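Local coordinates for protein arabinogalactan endo-1,4-beta-galactosidase (Ignisphaera aggregans, PDB 7OSK) that probably hydrolyses internal beta-1,4-galactosidic bonds of galactan, this piece being the calcium-binding family 53 catalytic domain of a longer protein, at residues S329-L334 and I349-A354; R52-S57 and K389-V394; F135-W140 and K151-L156. All coordinates share one frame; numbering follows the deposited sequence.

The chain enters the barrel through strand 51-55, whose segment 52-57 waits for its partner until the end of the domain. Contact 3 closes first, joining segments 135-140 and 151-156 within the loop between strand 130-135 and helix 158-178. Contact 1 follows in series, folding helix 324-342 onto the last strand, 346-352. Contact 2 then brings segment 389-394 back to the first strand, so both other contacts nest inside its long loop. Contacts 1 and 2 share the seam where the first and last strands pair: Gly53 N and Ile349 O probably hydrogen-bond, and Val390 packs on Ile331. Contact 3 lies across the barrel, about 30 Å from contact 1 and 31 Å from contact 2, centre to centre.

Contact 1 of 3, residues S329-L334 and I349-A354; sequences SFIRDL and IFYWGA
The hydroxyl OH of Tyr351, whose ring meets Ile331 of the facing helix, is gripped by three groups: it hydrogen-bonds to Gln375 O, to Gln327 NE2 and to Tyr295 N. Gln327 precedes the segment in the same helix, while Gln375 lies two residues beyond the calcium ligand Glu373, whose side chain is about 10 Å from that of Tyr351. These bonds fix the far end of the ring, and Ile331 packs against the ring itself. Ile331 CD1 lies 3.5 Å from Tyr351 CD2 and equally close to CE2, approaching the ring obliquely beside the bond that joins them; CG1 follows at 4.0 Å from Tyr351 CD2. The two side chains cross at about a right angle. Tyr351 reaches this place with CG anti to the backbone N (chi1 -168°), which brings the ring alongside Ile331 although the bond from CA to CB is not aimed at the helix.

The other branch of Ile331 serves a different partner: its CG2 is 4.4 Å from Ile349 CD1. One helical turn further, Leu334 brings CD2 to 4.2 Å from Ile349 CG2, so the two methyl-bearing ends of Ile349 are divided between two helix residues. No hydrogen bond links the segments; the interface is apolar and buried.

The axes of 329-334 and 349-352 approach to 10.6 Å and run nearly antiparallel, at 157°, the alpha-then-beta succession of a (beta/alpha)8 barrel. Helix 324-342 thus covers the outer side of strand 346-352 and also reaches strand 287-293, where Phe330 and Leu334 touch Thr293; on its other edge, strand 346-352 pairs with strand 51-55.

Contact 2 of 3, residues R52-S57 and K389-V394; sequences RGVDAS and KVFRLV
The seam of the beta-barrel, where its first strand pairs with its last, is covered on the outside by Phe391, which lies over Arg52, Gly53 and Val54. The ring runs along the strand: Phe391 CD1 is 3.6 Å from Arg52 CB, CE1 is 3.9 Å from Gly53 O, and CZ ends 4.1 Å from Val54 CG1. All three approach the ring obliquely. With CG anti to its own carbonyl carbon (chi1 -52°), Phe391 projects from its short, weakly bonded helix toward the strand, and the helix comes close at this point, Arg52 CA and Phe391 CA being 5.9 Å apart. Val390 CG1 lies over one face of the ring, 3.4 Å above the plane and toward its rim.

In this (beta/alpha)8 fold, strand 346-352 is the other half of the seam, and Phe391 also touches its Ile349 and Tyr351. The short helix 390-393, the last of this catalytic domain, therefore spans the first and last strands. With an alanine in place of Phe391, a gap would probably open beside Val54 CG1 and Arg52 CB, and Val390 would lose the ring it lies over.

The rest of Arg52 passes the Phe391 backbone. Its CD lies 3.3 Å from Phe391 O, a contact without a hydrogen bond, and the chain then bends at chi3 (-47°). The guanidinium makes weak hydrogen bonds instead, from NE to Gly87 O and from NH1 to Tyr395 OH.

Contact 3 of 3, residues F135-W140 and K151-L156; sequences FHYSDW and KAWANL
Two irregular segments of one loop approach each other most closely at Asp139 and Lys151, their CA atoms 7.0 Å apart; Tyr137 takes a left-handed backbone conformation, and residues Trp153 to Leu156 form a type I beta turn. The loop follows the third strand of the (beta/alpha)8 barrel and leads into helix 158-178, so the contact pins together the beginning and end of a beta-to-alpha connection.

Its polar centre is Asp139 OD2, which accepts two bonds from the same residue. Lys151 N reaches Asp139 OD2 at 2.7 Å in a nearly straight bond, 175° at the hydrogen, and Lys151 NZ meets that oxygen at 3.0 Å as a salt bridge. The two nitrogens come from opposite faces of the carboxylate plane, both well off the plane itself. This needs a lysine that curls back on itself: bends at chi3 (-89°) and chi4 (68°) carry the ammonium round to the far side of the oxygen. Asp98 supplies a second carboxylate to Lys151 NZ, and the backbone N of Asp98 makes a weak hydrogen bond to Asp139 OD1. The two carboxylates would probably favour the charged form of Lys151, which in turn offsets their repulsion.

Beside this polar pair, Tyr137 and Trp153 make an apolar contact. Tyr137 CD1 lies at the edge of the indole, near its plane, 4.1 Å from Trp153 CZ3. The side chains cross obliquely rather than stacking. Trp153 also packs on Leu161, Ala164 and Val165 of helix 158-178, and Tyr137 OH hydrogen-bonds with Thr169 OG1 on that helix. Phe135, at the end of strand 130-135, lays its CB over one face of the Tyr137 ring, 3.6 Å above the plane and offset toward the rim.

Contact 1 of 3, residues S329-L334 and I349-A354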
loop_
_atom_site.group_PDB
_atom_site.type_symbol
_atom_site.label_atom_id
_atom_site.label_comp_id
_atom_site.label_asym_id
_atom_site.label_seq_id
_atom_site.Cartn_x
_atom_site.Cartn_y
_atom_site.Cartn_z
ATOM N N SER A 329 -17.786 6.768 4.949
ATOM C CA SER A 329 -18.554 7.103 3.754
ATOM C C SER A 329 -17.654 7.102 2.525
ATOM O O SER A 329 -18.038 6.618 1.461
ATOM C CB SER A 329 -19.230 8.466 3.910
ATOM O OG SER A 329 -20.147 8.461 4.990
ATOM N N PHE A 330 -16.452 7.646 2.682
ATOM C CA PHE A 330 -15.490 7.685 1.589
ATOM C C PHE A 330 -15.057 6.285 1.161
ATOM O O PHE A 330 -15.002 5.990 -0.034
ATOM C CB PHE A 330 -14.262 8.506 1.986
ATOM C CG PHE A 330 -13.043 8.193 1.171
ATOM C CD1 PHE A 330 -13.011 8.472 -0.186
ATOM C CD2 PHE A 330 -11.929 7.617 1.756
ATOM C CE1 PHE A 330 -11.893 8.181 -0.943
ATOM C CE2 PHE A 330 -10.805 7.325 1.004
ATOM C CZ PHE A 330 -10.789 7.609 -0.347
ATOM N N ILE A 331 -14.755 5.428 2.132
ATOM C CA ILE A 331 -14.275 4.079 1.841
ATOM C C ILE A 331 -15.339 3.255 1.123
ATOM O O ILE A 331 -15.054 2.607 0.115
ATOM C CB ILE A 331 -13.838 3.341 3.125
ATOM C CG1 ILE A 331 -12.614 4.028 3.734
ATOM C CG2 ILE A 331 -13.519 1.871 2.825
ATOM C CD1 ILE A 331 -12.184 3.461 5.079
ATOM N N ARG A 332 -16.559 3.267 1.652
ATOM C CA ARG A 332 -17.665 2.543 1.033
ATOM C C ARG A 332 -17.881 3.015 -0.402
ATOM O O ARG A 332 -18.125 2.205 -1.299
ATOM C CB ARG A 332 -18.951 2.722 1.842
ATOM C CG ARG A 332 -20.161 1.967 1.286
ATOM C CD ARG A 332 -21.325 2.909 0.991
ATOM N NE ARG A 332 -21.196 3.578 -0.305
ATOM C CZ ARG A 332 -21.905 3.279 -1.392
ATOM N NH1 ARG A 332 -22.818 2.314 -1.374
ATOM N NH2 ARG A 332 -21.703 3.956 -2.514
ATOM N N ASP A 333 -17.786 4.325 -0.615
ATOM C CA ASP A 333 -18.026 4.908 -1.930
ATOM C C ASP A 333 -16.889 4.598 -2.901
ATOM O O ASP A 333 -17.105 4.513 -4.111
ATOM C CB ASP A 333 -18.225 6.421 -1.811
ATOM C CG ASP A 333 -19.532 6.787 -1.132
ATOM O OD1 ASP A 333 -20.394 5.898 -0.973
ATOM O OD2 ASP A 333 -19.702 7.967 -0.762
ATOM N N LEU A 334 -15.682 4.423 -2.371
ATOM C CA LEU A 334 -14.538 4.052 -3.197
ATOM C C LEU A 334 -14.675 2.602 -3.657
ATOM O O LEU A 334 -14.414 2.285 -4.819
ATOM C CB LEU A 334 -13.228 4.247 -2.431
ATOM C CG LEU A 334 -11.943 4.081 -3.250
ATOM C CD1 LEU A 334 -11.813 5.189 -4.286
ATOM C CD2 LEU A 334 -10.724 4.056 -2.341
ATOM N N ILE A 349 -9.214 -2.764 -2.783
ATOM C CA ILE A 349 -8.549 -1.603 -2.209
ATOM C C ILE A 349 -7.684 -1.970 -1.002
ATOM O O ILE A 349 -7.900 -3.000 -0.359
ATOM C CB ILE A 349 -9.582 -0.533 -1.781
ATOM C CG1 ILE A 349 -10.458 -1.048 -0.639
ATOM C CG2 ILE A 349 -10.480 -0.140 -2.949
ATOM C CD1 ILE A 349 -10.317 -0.256 0.628
ATOM N N PHE A 350 -6.686 -1.132 -0.728
ATOM C CA PHE A 350 -5.936 -1.196 0.525
ATOM C C PHE A 350 -5.945 0.165 1.200
ATOM O O PHE A 350 -5.486 1.152 0.625
ATOM C CB PHE A 350 -4.489 -1.632 0.294
ATOM C CG PHE A 350 -4.340 -3.039 -0.201
ATOM C CD1 PHE A 350 -4.265 -4.094 0.687
ATOM C CD2 PHE A 350 -4.253 -3.304 -1.556
ATOM C CE1 PHE A 350 -4.117 -5.389 0.232
ATOM C CE2 PHE A 350 -4.107 -4.594 -2.015
ATOM C CZ PHE A 350 -4.038 -5.637 -1.120
ATOM N N TYR A 351 -6.457 0.217 2.424
ATOM C CA TYR A 351 -6.423 1.442 3.204
ATOM C C TYR A 351 -5.039 1.611 3.818
ATOM O O TYR A 351 -4.601 0.773 4.609
ATOM C CB TYR A 351 -7.494 1.419 4.292
ATOM C CG TYR A 351 -7.706 2.762 4.935
ATOM C CD1 TYR A 351 -6.887 3.192 5.966
ATOM C CD2 TYR A 351 -8.717 3.605 4.505
ATOM C CE1 TYR A 351 -7.071 4.420 6.553
ATOM C CE2 TYR A 351 -8.912 4.836 5.088
ATOM C CZ TYR A 351 -8.085 5.241 6.111
ATOM O OH TYR A 351 -8.277 6.472 6.692
ATOM N N TRP A 352 -4.355 2.696 3.458
ATOM C CA TRP A 352 -2.965 2.895 3.866
ATOM C C TRP A 352 -2.861 3.628 5.200
ATOM O O TRP A 352 -3.585 4.592 5.450
ATOM C CB TRP A 352 -2.196 3.669 2.790
ATOM C CG TRP A 352 -0.711 3.655 3.005
ATOM C CD1 TRP A 352 0.171 2.701 2.583
ATOM C CD2 TRP A 352 0.065 4.636 3.701
ATOM N NE1 TRP A 352 1.447 3.029 2.972
ATOM C CE2 TRP A 352 1.409 4.214 3.660
ATOM C CE3 TRP A 352 -0.246 5.831 4.354
ATOM C CZ2 TRP A 352 2.439 4.942 4.246
ATOM C CZ3 TRP A 352 0.777 6.554 4.936
ATOM C CH2 TRP A 352 2.104 6.107 4.878
ATOM N N GLY A 353 -1.953 3.162 6.052
ATOM C CA GLY A 353 -1.751 3.761 7.359
ATOM C C GLY A 353 -2.873 3.410 8.317
ATOM O O GLY A 353 -3.170 4.161 9.245
ATOM N N ALA A 354 -3.491 2.253 8.089
ATOM C CA ALA A 354 -4.650 1.822 8.863
ATOM C C ALA A 354 -4.301 1.533 10.320
ATOM O O ALA A 354 -5.118 1.743 11.215
ATOM C CB ALA A 354 -5.266 0.588 8.227
#

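Contact 2 of 3, residues R52-S57 and K389-V394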
loop_
_atom_site.group_PDB
_atom_site.type_symbol
_atom_site.label_atom_id
_atom_site.label_comp_id
_atom_site.label_asym_id
_atom_site.label_seq_id
_atom_site.Cartn_x
_atom_site.Cartn_y
_atom_site.Cartn_z
ATOM N N ARG A 52 -10.593 -6.329 0.310
ATOM C CA ARG A 52 -10.854 -5.299 1.305
ATOM C C ARG A 52 -9.676 -5.292 2.274
ATOM O O ARG A 52 -9.780 -5.781 3.396
ATOM C CB ARG A 52 -12.173 -5.566 2.038
ATOM C CG ARG A 52 -13.327 -5.999 1.127
ATOM C CD ARG A 52 -14.333 -6.917 1.826
ATOM N NE ARG A 52 -13.696 -7.999 2.584
ATOM C CZ ARG A 52 -14.172 -9.236 2.704
ATOM N NH1 ARG A 52 -15.303 -9.596 2.113
ATOM N NH2 ARG A 52 -13.504 -10.124 3.425
ATOM N N GLY A 53 -8.550 -4.747 1.825
ATOM C CA GLY A 53 -7.309 -4.837 2.573
ATOM C C GLY A 53 -6.913 -3.555 3.273
ATOM O O GLY A 53 -7.561 -2.519 3.120
ATOM N N VAL A 54 -5.848 -3.646 4.064
ATOM C CA VAL A 54 -5.233 -2.489 4.702
ATOM C C VAL A 54 -3.720 -2.632 4.633
ATOM O O VAL A 54 -3.206 -3.747 4.524
ATOM C CB VAL A 54 -5.663 -2.339 6.178
ATOM C CG1 VAL A 54 -7.154 -2.069 6.285
ATOM C CG2 VAL A 54 -5.279 -3.579 6.978
ATOM N N ASP A 55 -3.013 -1.509 4.692
ATOM C CA ASP A 55 -1.557 -1.528 4.778
ATOM C C ASP A 55 -1.139 -1.433 6.241
ATOM O O ASP A 55 -1.315 -0.394 6.877
ATOM C CB ASP A 55 -0.943 -0.384 3.970
ATOM C CG ASP A 55 0.564 -0.512 3.831
ATOM O OD1 ASP A 55 1.275 -0.334 4.843
ATOM O OD2 ASP A 55 1.045 -0.782 2.711
ATOM N N ALA A 56 -0.589 -2.523 6.767
ATOM C CA ALA A 56 -0.198 -2.598 8.172
ATOM C C ALA A 56 1.318 -2.650 8.317
ATOM O O ALA A 56 1.844 -3.347 9.183
ATOM C CB ALA A 56 -0.835 -3.817 8.828
ATOM N N SER A 57 2.017 -1.901 7.469
ATOM C CA SER A 57 3.476 -1.932 7.438
ATOM C C SER A 57 4.103 -1.434 8.741
ATOM O O SER A 57 5.191 -1.868 9.116
ATOM C CB SER A 57 3.995 -1.096 6.267
ATOM O OG SER A 57 3.413 -1.514 5.045
ATOM N N LYS A 389 -15.570 -1.225 10.407
ATOM C CA LYS A 389 -16.569 -2.198 9.978
ATOM C C LYS A 389 -17.021 -1.945 8.543
ATOM O O LYS A 389 -17.922 -2.617 8.041
ATOM C CB LYS A 389 -17.785 -2.165 10.907
ATOM C CG LYS A 389 -17.477 -2.479 12.358
ATOM C CD LYS A 389 -18.717 -2.309 13.219
ATOM C CE LYS A 389 -18.434 -2.620 14.678
ATOM N NZ LYS A 389 -19.630 -2.380 15.533
ATOM N N VAL A 390 -16.402 -0.970 7.887
ATOM C CA VAL A 390 -16.773 -0.628 6.521
ATOM C C VAL A 390 -16.454 -1.786 5.579
ATOM O O VAL A 390 -17.134 -1.984 4.575
ATOM C CB VAL A 390 -16.050 0.655 6.044
ATOM C CG1 VAL A 390 -14.544 0.424 5.940
ATOM C CG2 VAL A 390 -16.617 1.132 4.712
ATOM N N PHE A 391 -15.426 -2.559 5.915
ATOM C CA PHE A 391 -15.016 -3.695 5.092
ATOM C C PHE A 391 -15.900 -4.925 5.316
ATOM O O PHE A 391 -15.639 -5.994 4.760
ATOM C CB PHE A 391 -13.558 -4.055 5.380
ATOM C CG PHE A 391 -12.613 -2.891 5.277
ATOM C CD1 PHE A 391 -12.071 -2.528 4.056
ATOM C CD2 PHE A 391 -12.260 -2.165 6.402
ATOM C CE1 PHE A 391 -11.201 -1.463 3.959
ATOM C CE2 PHE A 391 -11.387 -1.097 6.308
ATOM C CZ PHE A 391 -10.858 -0.746 5.085
ATOM N N ARG A 392 -16.936 -4.770 6.139
ATOM C CA ARG A 392 -17.872 -5.853 6.430
ATOM C C ARG A 392 -19.302 -5.394 6.166
ATOM O O ARG A 392 -20.147 -6.174 5.726
ATOM C CB ARG A 392 -17.719 -6.314 7.883
ATOM C CG ARG A 392 -18.582 -7.508 8.275
ATOM C CD ARG A 392 -18.599 -7.685 9.786
ATOM N NE ARG A 392 -19.322 -6.601 10.449
ATOM C CZ ARG A 392 -19.292 -6.363 11.758
ATOM N NH1 ARG A 392 -18.564 -7.125 12.565
ATOM N NH2 ARG A 392 -19.989 -5.353 12.262
ATOM N N LEU A 393 -19.563 -4.120 6.435
ATOM C CA LEU A 393 -20.903 -3.565 6.306
ATOM C C LEU A 393 -21.242 -3.194 4.864
ATOM O O LEU A 393 -22.373 -2.804 4.566
ATOM C CB LEU A 393 -21.046 -2.341 7.212
ATOM C CG LEU A 393 -21.033 -2.623 8.715
ATOM C CD1 LEU A 393 -20.996 -1.322 9.497
ATOM C CD2 LEU A 393 -22.240 -3.455 9.125
ATOM N N VAL A 394 -20.268 -3.315 3.967
ATOM C CA VAL A 394 -20.528 -3.119 2.543
ATOM C C VAL A 394 -21.278 -4.323 1.980
ATOM O O VAL A 394 -21.798 -4.271 0.864
ATOM C CB VAL A 394 -19.228 -2.894 1.723
ATOM C CG1 VAL A 394 -18.742 -1.462 1.872
ATOM C CG2 VAL A 394 -18.136 -3.891 2.112
#

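Contact 3 of 3, residues F135-W140 and K151-L156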
loop_
_atom_site.group_PDB
_atom_site.type_symbol
_atom_site.label_atom_id
_atom_site.label_comp_id
_atom_site.label_asym_id
_atom_site.label_seq_id
_atom_site.Cartn_x
_atom_site.Cartn_y
_atom_site.Cartn_z
ATOM N N PHE A 135 7.792 -4.188 -2.669
ATOM C CA PHE A 135 9.228 -3.931 -2.683
ATOM C C PHE A 135 9.522 -2.537 -3.230
ATOM O O PHE A 135 9.471 -2.316 -4.438
ATOM C CB PHE A 135 9.962 -4.981 -3.523
ATOM C CG PHE A 135 9.840 -6.380 -2.993
ATOM C CD1 PHE A 135 10.474 -6.747 -1.819
ATOM C CD2 PHE A 135 9.104 -7.333 -3.677
ATOM C CE1 PHE A 135 10.369 -8.033 -1.334
ATOM C CE2 PHE A 135 8.996 -8.622 -3.195
ATOM C CZ PHE A 135 9.631 -8.971 -2.022
ATOM N N HIS A 136 9.833 -1.601 -2.341
ATOM C CA HIS A 136 10.157 -0.240 -2.754
ATOM C C HIS A 136 11.453 -0.201 -3.560
ATOM O O HIS A 136 11.695 0.749 -4.304
ATOM C CB HIS A 136 10.270 0.682 -1.536
ATOM C CG HIS A 136 8.950 1.054 -0.937
ATOM N ND1 HIS A 136 8.663 2.329 -0.499
ATOM C CD2 HIS A 136 7.838 0.318 -0.706
ATOM C CE1 HIS A 136 7.429 2.361 -0.024
ATOM N NE2 HIS A 136 6.907 1.154 -0.138
ATOM N N TYR A 137 12.268 -1.246 -3.424
ATOM C CA TYR A 137 13.597 -1.284 -4.026
ATOM C C TYR A 137 14.364 -0.016 -3.655
ATOM O O TYR A 137 14.981 0.637 -4.494
ATOM C CB TYR A 137 13.503 -1.460 -5.544
ATOM C CG TYR A 137 12.997 -2.831 -5.940
ATOM C CD1 TYR A 137 13.811 -3.952 -5.817
ATOM C CD2 TYR A 137 11.709 -3.008 -6.425
ATOM C CE1 TYR A 137 13.356 -5.210 -6.168
ATOM C CE2 TYR A 137 11.245 -4.264 -6.780
ATOM C CZ TYR A 137 12.073 -5.360 -6.649
ATOM O OH TYR A 137 11.614 -6.609 -7.001
ATOM N N SER A 138 14.299 0.309 -2.369
ATOM C CA SER A 138 14.997 1.444 -1.786
ATOM C C SER A 138 15.240 1.110 -0.321
ATOM O O SER A 138 14.597 0.209 0.218
ATOM C CB SER A 138 14.176 2.726 -1.931
ATOM O OG SER A 138 14.821 3.823 -1.307
ATOM N N ASP A 139 16.163 1.815 0.325
ATOM C CA ASP A 139 16.429 1.574 1.741
ATOM C C ASP A 139 15.400 2.291 2.605
ATOM O O ASP A 139 15.275 2.005 3.793
ATOM C CB ASP A 139 17.841 2.026 2.126
ATOM C CG ASP A 139 18.907 1.008 1.753
ATOM O OD1 ASP A 139 18.592 -0.199 1.672
ATOM O OD2 ASP A 139 20.069 1.413 1.545
ATOM N N TRP A 140 14.664 3.226 2.014
ATOM C CA TRP A 140 13.615 3.921 2.747
ATOM C C TRP A 140 12.497 4.361 1.800
ATOM O O TRP A 140 12.328 3.768 0.736
ATOM C CB TRP A 140 14.205 5.117 3.501
ATOM C CG TRP A 140 13.549 5.398 4.833
ATOM C CD1 TRP A 140 13.056 4.483 5.720
ATOM C CD2 TRP A 140 13.318 6.686 5.418
ATOM N NE1 TRP A 140 12.532 5.121 6.819
ATOM C CE2 TRP A 140 12.681 6.474 6.658
ATOM C CE3 TRP A 140 13.585 7.997 5.014
ATOM C CZ2 TRP A 140 12.307 7.522 7.494
ATOM C CZ3 TRP A 140 13.212 9.037 5.845
ATOM C CH2 TRP A 140 12.581 8.794 7.071
ATOM N N LYS A 151 21.724 1.695 -0.570
ATOM C CA LYS A 151 23.102 2.123 -0.334
ATOM C C LYS A 151 24.132 1.246 -1.037
ATOM O O LYS A 151 25.157 1.742 -1.506
ATOM C CB LYS A 151 23.397 2.140 1.167
ATOM C CG LYS A 151 22.700 3.260 1.923
ATOM C CD LYS A 151 22.944 3.162 3.420
ATOM C CE LYS A 151 21.908 2.298 4.119
ATOM N NZ LYS A 151 21.970 0.852 3.770
ATOM N N ALA A 152 23.855 -0.052 -1.114
ATOM C CA ALA A 152 24.801 -1.002 -1.690
ATOM C C ALA A 152 24.657 -1.107 -3.206
ATOM O O ALA A 152 25.500 -1.704 -3.873
ATOM C CB ALA A 152 24.619 -2.366 -1.052
ATOM N N TRP A 153 23.586 -0.526 -3.743
ATOM C CA TRP A 153 23.328 -0.545 -5.184
ATOM C C TRP A 153 23.714 0.780 -5.840
ATOM O O TRP A 153 23.676 0.910 -7.063
ATOM C CB TRP A 153 21.850 -0.838 -5.459
ATOM C CG TRP A 153 21.374 -2.176 -4.971
ATOM C CD1 TRP A 153 22.075 -3.078 -4.227
ATOM C CD2 TRP A 153 20.083 -2.762 -5.196
ATOM N NE1 TRP A 153 21.305 -4.186 -3.975
ATOM C CE2 TRP A 153 20.078 -4.019 -4.559
ATOM C CE3 TRP A 153 18.933 -2.348 -5.875
ATOM C CZ2 TRP A 153 18.970 -4.863 -4.579
ATOM C CZ3 TRP A 153 17.834 -3.187 -5.893
ATOM C CH2 TRP A 153 17.861 -4.430 -5.249
ATOM N N ALA A 154 24.091 1.754 -5.016
ATOM C CA ALA A 154 24.297 3.130 -5.459
ATOM C C ALA A 154 25.312 3.271 -6.593
ATOM O O ALA A 154 25.086 4.029 -7.538
ATOM C CB ALA A 154 24.727 3.985 -4.280
ATOM N N ASN A 155 26.426 2.551 -6.494
ATOM C CA ASN A 155 27.526 2.702 -7.445
ATOM C C ASN A 155 27.736 1.467 -8.313
ATOM O O ASN A 155 28.776 1.321 -8.957
ATOM C CB ASN A 155 28.819 3.040 -6.699
ATOM C CG ASN A 155 28.786 4.426 -6.084
ATOM O OD1 ASN A 155 28.979 5.427 -6.777
ATOM N ND2 ASN A 155 28.542 4.493 -4.779
ATOM N N LEU A 156 26.748 0.581 -8.331
ATOM C CA LEU A 156 26.770 -0.553 -9.246
ATOM C C LEU A 156 26.423 -0.074 -10.650
ATOM O O LEU A 156 25.487 0.707 -10.831
ATOM C CB LEU A 156 25.788 -1.640 -8.803
ATOM C CG LEU A 156 26.025 -2.277 -7.432
ATOM C CD1 LEU A 156 25.004 -3.377 -7.187
ATOM C CD2 LEU A 156 27.441 -2.824 -7.309
#